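PDB 5OQD: polycomb protein Pcl from Drosophila melanogaster, which helps establish early embryonic repression of homeotic genes as part of the Esc/E(z) histone H3 methyltransferase complex, here represented by its second PHD finger and winged-helix domain. Local coordinates for residues Asp94-Ala99 with Pro120-Gln125. Numbering follows the deposited sequence.
Sequences DVLHIA and PFILEQ
Val95, Leu96 and Ala99 of helix 92-104 meet Phe121 and Ile122 of helix 114-125 in a buried, wholly apolar helix-helix contact within the winged-helix domain. The two short segments cross at 113°, with their axes 10.3 Å apart at closest approach. Ile122 reaches across with its CG1-CD1 branch: the terminal CD1 lies 3.7 Å from Leu96 CD2 and 3.8 Å from Val95 CG1. With chi1 at 172°, Val95 holds CG1 trans to its own N and turned to the partner helix, and the same methyl also packs on CG1 and CG2 of Ile122. Leu147 of helix 140-153 touches both Leu96 and Ile122, so a third helix joins this core. The Phe121 ring packs against Ala99, whose CA sits 4.2 Å from the ring centroid in an off-centre CH-pi contact, while Ala99 CB lies 3.8 Å from Phe121 CD2. Leu103, one turn further along helix 92-104, also meets this ring. An alanine in place of Phe121 would probably open a gap beside Ala99 and take away the ring that Leu103 packs on. With no hydrogen bond between the segments, their direct association rests on van der Waals contact and hydrophobic burial, consistent with a place in the domain's hydrophobic core.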
ATOM      1  N   ASP B  94       2.404  -5.098  -4.730  1.00 39.16           N
ATOM      2  CA  ASP B  94       1.792  -3.984  -4.022  1.00 47.24           C
ATOM      3  C   ASP B  94       1.077  -3.014  -4.961  1.00 46.70           C
ATOM      4  O   ASP B  94      -0.004  -2.534  -4.663  1.00 48.25           O
ATOM      5  CB  ASP B  94       2.835  -3.259  -3.176  1.00 40.76           C
ATOM      6  CG  ASP B  94       3.609  -4.200  -2.279  1.00 47.42           C
ATOM      7  OD1 ASP B  94       3.001  -5.121  -1.720  1.00 44.90           O
ATOM      8  OD2 ASP B  94       4.827  -4.018  -2.131  1.00 47.20           O
ATOM      9  N   VAL B  95       1.689  -2.740  -6.102  1.00 43.57           N
ATOM     10  CA  VAL B  95       1.092  -1.900  -7.133  1.00 43.11           C
ATOM     11  C   VAL B  95      -0.181  -2.537  -7.687  1.00 45.95           C
ATOM     12  O   VAL B  95      -1.198  -1.863  -7.865  1.00 50.39           O
ATOM     13  CB  VAL B  95       2.081  -1.649  -8.285  1.00 44.96           C
ATOM     14  CG1 VAL B  95       1.390  -0.938  -9.439  1.00 50.54           C
ATOM     15  CG2 VAL B  95       3.275  -0.852  -7.792  1.00 43.79           C
ATOM     16  N   LEU B  96      -0.116  -3.839  -7.946  1.00 44.13           N
ATOM     17  CA  LEU B  96      -1.252  -4.576  -8.487  1.00 44.81           C
ATOM     18  C   LEU B  96      -2.408  -4.645  -7.495  1.00 42.54           C
ATOM     19  O   LEU B  96      -3.569  -4.497  -7.876  1.00 41.21           O
ATOM     20  CB  LEU B  96      -0.826  -5.988  -8.891  1.00 35.66           C
ATOM     21  CG  LEU B  96       0.047  -6.096 -10.142  1.00 41.36           C
ATOM     22  CD1 LEU B  96       0.596  -7.505 -10.301  1.00 34.76           C
ATOM     23  CD2 LEU B  96      -0.741  -5.682 -11.375  1.00 48.73           C
ATOM     24  N   HIS B  97      -2.088  -4.874  -6.224  1.00 47.70           N
ATOM     25  CA  HIS B  97      -3.112  -4.940  -5.188  1.00 43.02           C
ATOM     26  C   HIS B  97      -3.764  -3.572  -5.006  1.00 41.58           C
ATOM     27  O   HIS B  97      -4.978  -3.476  -4.847  1.00 49.08           O
ATOM     28  CB  HIS B  97      -2.522  -5.435  -3.864  1.00 44.85           C
ATOM     29  CG  HIS B  97      -3.551  -5.917  -2.888  1.00 48.37           C
ATOM     30  ND1 HIS B  97      -3.384  -7.059  -2.134  1.00 51.91           N
ATOM     31  CD2 HIS B  97      -4.760  -5.413  -2.543  1.00 45.80           C
ATOM     32  CE1 HIS B  97      -4.447  -7.240  -1.371  1.00 49.29           C
ATOM     33  NE2 HIS B  97      -5.296  -6.255  -1.601  1.00 44.21           N
ATOM     34  N   ILE B  98      -2.949  -2.521  -5.031  1.00 44.90           N
ATOM     35  CA  ILE B  98      -3.452  -1.151  -4.962  1.00 52.59           C
ATOM     36  C   ILE B  98      -4.365  -0.856  -6.148  1.00 55.32           C
ATOM     37  O   ILE B  98      -5.431  -0.257  -5.994  1.00 59.94           O
ATOM     38  CB  ILE B  98      -2.298  -0.126  -4.930  1.00 52.33           C
ATOM     39  CG1 ILE B  98      -1.637  -0.108  -3.550  1.00 45.20           C
ATOM     40  CG2 ILE B  98      -2.799   1.269  -5.281  1.00 44.21           C
ATOM     41  CD1 ILE B  98      -0.423   0.795  -3.470  1.00 45.53           C
ATOM     42  N   ALA B  99      -3.944  -1.295  -7.330  1.00 50.67           N
ATOM     43  CA  ALA B  99      -4.714  -1.085  -8.550  1.00 52.66           C
ATOM     44  C   ALA B  99      -6.081  -1.757  -8.474  1.00 51.04           C
ATOM     45  O   ALA B  99      -7.105  -1.129  -8.732  1.00 58.84           O
ATOM     46  CB  ALA B  99      -3.940  -1.595  -9.759  1.00 50.78           C
ATOM     47  N   PRO B 120      -3.703   0.347 -17.924  1.00 77.73           N
ATOM     48  CA  PRO B 120      -3.726   1.804 -18.033  1.00 80.05           C
ATOM     49  C   PRO B 120      -3.478   2.462 -16.692  1.00 71.60           C
ATOM     50  O   PRO B 120      -2.705   3.411 -16.601  1.00 71.99           O
ATOM     51  CB  PRO B 120      -5.151   2.091 -18.492  1.00 70.25           C
ATOM     52  CG  PRO B 120      -5.570   0.856 -19.203  1.00 71.37           C
ATOM     53  CD  PRO B 120      -4.927  -0.268 -18.457  1.00 74.28           C
ATOM     54  N   PHE B 121      -4.114   1.937 -15.655  1.00 71.64           N
ATOM     55  CA  PHE B 121      -4.081   2.556 -14.344  1.00 75.89           C
ATOM     56  C   PHE B 121      -2.680   2.606 -13.757  1.00 71.65           C
ATOM     57  O   PHE B 121      -2.262   3.621 -13.223  1.00 73.67           O
ATOM     58  CB  PHE B 121      -5.022   1.806 -13.411  1.00 67.40           C
ATOM     59  CG  PHE B 121      -4.915   2.221 -11.978  1.00 76.00           C
ATOM     60  CD1 PHE B 121      -5.933   2.927 -11.373  1.00 75.18           C
ATOM     61  CD2 PHE B 121      -3.805   1.890 -11.231  1.00 77.56           C
ATOM     62  CE1 PHE B 121      -5.843   3.304 -10.054  1.00 69.38           C
ATOM     63  CE2 PHE B 121      -3.706   2.266  -9.912  1.00 69.40           C
ATOM     64  CZ  PHE B 121      -4.728   2.974  -9.322  1.00 70.58           C
ATOM     65  N   ILE B 122      -1.946   1.512 -13.882  1.00 69.97           N
ATOM     66  CA  ILE B 122      -0.575   1.459 -13.407  1.00 67.93           C
ATOM     67  C   ILE B 122       0.270   2.446 -14.189  1.00 71.04           C
ATOM     68  O   ILE B 122       1.142   3.111 -13.643  1.00 72.67           O
ATOM     69  CB  ILE B 122       0.019   0.052 -13.556  1.00 63.56           C
ATOM     70  CG1 ILE B 122      -0.718  -0.929 -12.651  1.00 54.38           C
ATOM     71  CG2 ILE B 122       1.497   0.058 -13.216  1.00 59.96           C
ATOM     72  CD1 ILE B 122      -0.119  -2.312 -12.651  1.00 58.66           C
ATOM     73  N   LEU B 123       0.006   2.526 -15.483  1.00 80.53           N
ATOM     74  CA  LEU B 123       0.728   3.442 -16.340  1.00 79.89           C
ATOM     75  C   LEU B 123       0.465   4.871 -15.894  1.00 83.47           C
ATOM     76  O   LEU B 123       1.367   5.702 -15.886  1.00 80.14           O
ATOM     77  CB  LEU B 123       0.328   3.236 -17.797  1.00 75.03           C
ATOM     78  CG  LEU B 123       0.854   1.940 -18.412  1.00 86.26           C
ATOM     79  CD1 LEU B 123       0.181   1.650 -19.739  1.00 85.14           C
ATOM     80  CD2 LEU B 123       2.360   1.992 -18.580  1.00 81.63           C
ATOM     81  N   GLU B 124      -0.774   5.154 -15.514  1.00 79.68           N
ATOM     82  CA  GLU B 124      -1.112   6.481 -15.032  1.00 83.10           C
ATOM     83  C   GLU B 124      -0.349   6.815 -13.765  1.00 84.11           C
ATOM     84  O   GLU B 124       0.160   7.918 -13.612  1.00 83.03           O
ATOM     85  CB  GLU B 124      -2.606   6.578 -14.749  1.00 85.44           C
ATOM     86  CG  GLU B 124      -3.481   6.539 -15.986  1.00 98.95           C
ATOM     87  CD  GLU B 124      -4.956   6.466 -15.653  1.00103.12           C
ATOM     88  OE1 GLU B 124      -5.315   6.737 -14.490  1.00 99.77           O
ATOM     89  OE2 GLU B 124      -5.757   6.137 -16.551  1.00105.46           O
ATOM     90  N   GLN B 125      -0.259   5.853 -12.858  1.00 81.85           N
ATOM     91  CA  GLN B 125       0.314   6.106 -11.545  1.00 84.83           C
ATOM     92  C   GLN B 125       1.772   5.715 -11.381  1.00 85.03           C
ATOM     93  O   GLN B 125       2.317   5.820 -10.295  1.00 85.62           O
ATOM     94  CB  GLN B 125      -0.523   5.438 -10.461  1.00 86.75           C
ATOM     95  CG  GLN B 125      -1.911   6.031 -10.325  1.00 94.95           C
ATOM     96  CD  GLN B 125      -1.873   7.500  -9.974  1.00101.04           C
ATOM     97  OE1 GLN B 125      -1.052   7.935  -9.172  1.00 97.45           O
ATOM     98  NE2 GLN B 125      -2.768   8.274 -10.571  1.00107.65           N
TER